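Putative branched-chain amino acid ABC transporter (Chromobacterium violaceum, PDB 4PYR) is a putative branched-chain amino acid transporter of the LppC lipoprotein family that binds glutathione in the crystal and may act as an enzyme regulator. Local coordinates at residues 248-251 with 252-255; 7-10 with 11-15. All blocks are in the same frame, centred on the assembly; numbering follows the deposited sequence.

How the contacts relate
Both contacts are local, each made by one unbroken run of chain, and they come in series: contact 2 (7-15) spans the end of strand 2-8 of the parallel five-stranded sheet and the loop leading into helix 16-33, and contact 1 (248-255) follows far later, within helix 245-265. Their centres are 16 Å apart and their nearest atoms about 7 Å apart, without touching. Helix 16-33 links them, since it starts where contact 2 ends and meets side chains of contact 1 at A18, V21, S24 and A28. It thus brings the loop and the pocket helix together beside the bound glutathione, about 4 Å from the side chain of L253 and 7 Å from that of L15.

Contact 1 (248-251 with 252-255); sequences ERLY and ALGI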
# COMPACT_ATOMS: atom_id res chain seq x y z
N GLU A 248 0.95 10.08 -5.67
CA GLU A 248 -0.47 9.91 -5.93
C GLU A 248 -1.03 8.72 -5.14
O GLU A 248 -2.19 8.76 -4.75
CB GLU A 248 -0.72 9.73 -7.41
CG GLU A 248 -2.20 9.70 -7.70
CD GLU A 248 -2.57 10.11 -9.11
OE1 GLU A 248 -1.68 10.26 -9.96
OE2 GLU A 248 -3.79 10.29 -9.35
N ARG A 249 -0.22 7.69 -4.88
CA ARG A 249 -0.67 6.61 -4.01
C ARG A 249 -1.03 7.18 -2.64
O ARG A 249 -1.94 6.66 -2.01
CB ARG A 249 0.31 5.42 -3.88
CG ARG A 249 0.35 4.53 -5.14
CD ARG A 249 1.21 3.27 -5.03
NE ARG A 249 1.35 2.79 -6.38
CZ ARG A 249 2.39 3.09 -7.17
NH1 ARG A 249 3.43 3.77 -6.69
NH2 ARG A 249 2.40 2.66 -8.42
N LEU A 250 -0.30 8.21 -2.19
CA LEU A 250 -0.58 8.80 -0.87
C LEU A 250 -1.85 9.62 -0.88
O LEU A 250 -2.56 9.68 0.10
CB LEU A 250 0.57 9.67 -0.36
CG LEU A 250 1.90 8.96 -0.16
CD1 LEU A 250 3.02 9.96 0.05
CD2 LEU A 250 1.80 7.98 1.01
N TYR A 251 -2.17 10.26 -2.00
CA TYR A 251 -3.45 10.96 -2.16
C TYR A 251 -4.61 9.97 -2.06
O TYR A 251 -5.60 10.21 -1.31
CB TYR A 251 -3.44 11.66 -3.52
CG TYR A 251 -4.71 12.39 -3.90
CD1 TYR A 251 -4.96 13.70 -3.45
CD2 TYR A 251 -5.66 11.80 -4.73
CE1 TYR A 251 -6.11 14.39 -3.84
CE2 TYR A 251 -6.83 12.46 -5.11
CZ TYR A 251 -7.06 13.76 -4.69
OH TYR A 251 -8.20 14.44 -5.06
N ALA A 252 -4.47 8.84 -2.75
CA ALA A 252 -5.49 7.81 -2.75
C ALA A 252 -5.58 7.22 -1.35
O ALA A 252 -6.67 6.89 -0.91
CB ALA A 252 -5.19 6.73 -3.79
N LEU A 253 -4.45 7.10 -0.67
CA LEU A 253 -4.45 6.60 0.71
C LEU A 253 -5.30 7.52 1.57
O LEU A 253 -6.06 7.04 2.44
CB LEU A 253 -3.00 6.51 1.22
CG LEU A 253 -2.85 5.99 2.65
CD1 LEU A 253 -3.25 4.55 2.73
CD2 LEU A 253 -1.40 6.19 3.10
N GLY A 254 -5.16 8.82 1.37
CA GLY A 254 -5.99 9.81 2.07
C GLY A 254 -7.48 9.66 1.84
O GLY A 254 -8.30 9.74 2.79
N ILE A 255 -7.85 9.41 0.59
CA ILE A 255 -9.25 9.19 0.26
C ILE A 255 -9.74 8.00 1.07
O ILE A 255 -10.79 8.10 1.72
CB ILE A 255 -9.46 8.92 -1.23
CG1 ILE A 255 -9.21 10.24 -1.99
CG2 ILE A 255 -10.83 8.33 -1.52
CD1 ILE A 255 -9.16 10.07 -3.47
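Y251 and I255, one helical turn apart, illustrate i to i+4 packing: the methyl CD1 of I255 rests 3.7 Å from CE2 of Y251, and the two side chains run obliquely past each other. A chi1 of 177°, with CG anti to the backbone N, carries the tyrosine ring alongside the next turn. The backbone beneath is regular, with the amides of A252, L253, G254 and I255 bonded to the carbonyls of E248, R249, L250 and Y251. The straightest of these runs from A252 N to E248 O (3.0 Å, 164° at the hydrogen), whereas L253 N to R249 O is more bent, at 144°.

R249 and L250, by contrast, are partly exposed. Between L250 CD2 and L253 CD2 the separation widens to 4.2 Å, a looser methyl contact, although L250 has helix 16-33 against it and L253 the ligand. The polar ends find partners beyond the turn: Y251 OH bonds to P237 O, E248 OE2 to W224 NE1, and R249 pairs with D221.

Through L253 this turn is part of the glutathione pocket. In the fold, L250 and Y251 lean on helix 16-33, while A252 and I255 pack against W224 of the short helix 223-226.

Contact 2 (7-10 with 11-15); sequences ILPA and ESSAL
P9 meets S13 across a tight reversal of the chain, and the contact is a worked example of how a strand end is led into a helix. CB of the proline lies 3.6 Å from CB of S13, and CG of the same ring lies 4.1 Å from CB of L15, the proline and leucine side chains passing obliquely.

The reversal itself is a type I beta turn from A10 to S13. Its closing bond, from S13 N to A10 O, is 3.2 Å long and bent to 138°, and the donor stands above the carbonyl plane.

The conformation of S13 links this turn to the next feature. With chi1 at 178° the hydroxyl oxygen is set opposite the serine's own nitrogen, where OG accepts from L15 N at 3.0 Å with a fairly straight N-H (159°), forming an ST turn. OG also sits against the proline, 3.6 Å from P9 CB. E11 takes a different course: its CB points away from 7-10, and its side chain touches A20 of helix 16-33.

L15 occupies the N-cap position of that helix. Two successive hydrogen bonds set the path of the loop: one, backbone to backbone, closes the turn, and the other, accepted by a serine hydroxyl oxygen, shapes the approach to L15 just before the helix. Proline and leucine carbons pack together beside them in a small apolar patch that also touches L67.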
# COMPACT_ATOMS: atom_id res chain seq x y z
N ILE A 7 -4.58 13.91 12.26
CA ILE A 7 -3.42 14.19 13.08
C ILE A 7 -2.20 13.63 12.37
O ILE A 7 -1.88 12.44 12.46
CB ILE A 7 -3.61 13.53 14.48
CG1 ILE A 7 -4.91 14.07 15.06
CG2 ILE A 7 -2.46 13.89 15.37
CD1 ILE A 7 -5.26 13.61 16.45
N LEU A 8 -1.52 14.52 11.66
CA LEU A 8 -0.41 14.14 10.78
C LEU A 8 0.74 15.12 11.00
O LEU A 8 0.55 16.20 11.52
CB LEU A 8 -0.86 14.15 9.34
CG LEU A 8 -1.96 13.14 8.98
CD1 LEU A 8 -2.48 13.32 7.57
CD2 LEU A 8 -1.50 11.69 9.20
N PRO A 9 1.96 14.71 10.61
CA PRO A 9 3.13 15.58 10.78
C PRO A 9 3.02 16.91 10.04
O PRO A 9 2.41 16.94 8.97
CB PRO A 9 4.28 14.73 10.20
CG PRO A 9 3.81 13.32 10.30
CD PRO A 9 2.33 13.37 10.11
N ALA A 10 3.60 17.95 10.63
CA ALA A 10 3.71 19.26 9.99
C ALA A 10 4.64 19.21 8.76
O ALA A 10 5.45 18.31 8.58
CB ALA A 10 4.23 20.28 10.98
N GLU A 11 4.50 20.20 7.91
CA GLU A 11 5.42 20.33 6.75
C GLU A 11 6.93 20.01 6.96
O GLU A 11 7.51 19.30 6.14
CB GLU A 11 5.25 21.72 6.14
CG GLU A 11 4.01 21.84 5.26
CD GLU A 11 4.28 21.63 3.78
OE1 GLU A 11 5.47 21.62 3.37
OE2 GLU A 11 3.31 21.53 3.00
N SER A 12 7.54 20.46 8.06
CA SER A 12 9.00 20.35 8.30
C SER A 12 9.48 18.99 8.81
O SER A 12 10.70 18.75 8.86
CB SER A 12 9.42 21.34 9.35
OG SER A 12 8.92 20.86 10.60
N SER A 13 8.56 18.16 9.29
CA SER A 13 8.87 16.76 9.53
C SER A 13 9.49 16.22 8.25
O SER A 13 9.19 16.68 7.13
CB SER A 13 7.61 15.94 9.88
OG SER A 13 7.86 14.52 10.08
N ALA A 14 10.30 15.19 8.44
CA ALA A 14 10.80 14.40 7.32
C ALA A 14 9.63 13.72 6.61
O ALA A 14 9.73 13.33 5.45
CB ALA A 14 11.81 13.37 7.80
N LEU A 15 8.52 13.54 7.32
CA LEU A 15 7.29 13.01 6.69
C LEU A 15 6.27 14.07 6.28
O LEU A 15 5.14 13.74 5.86
CB LEU A 15 6.61 12.02 7.64
CG LEU A 15 7.33 10.68 7.84
CD1 LEU A 15 6.75 10.02 9.07
CD2 LEU A 15 7.22 9.77 6.63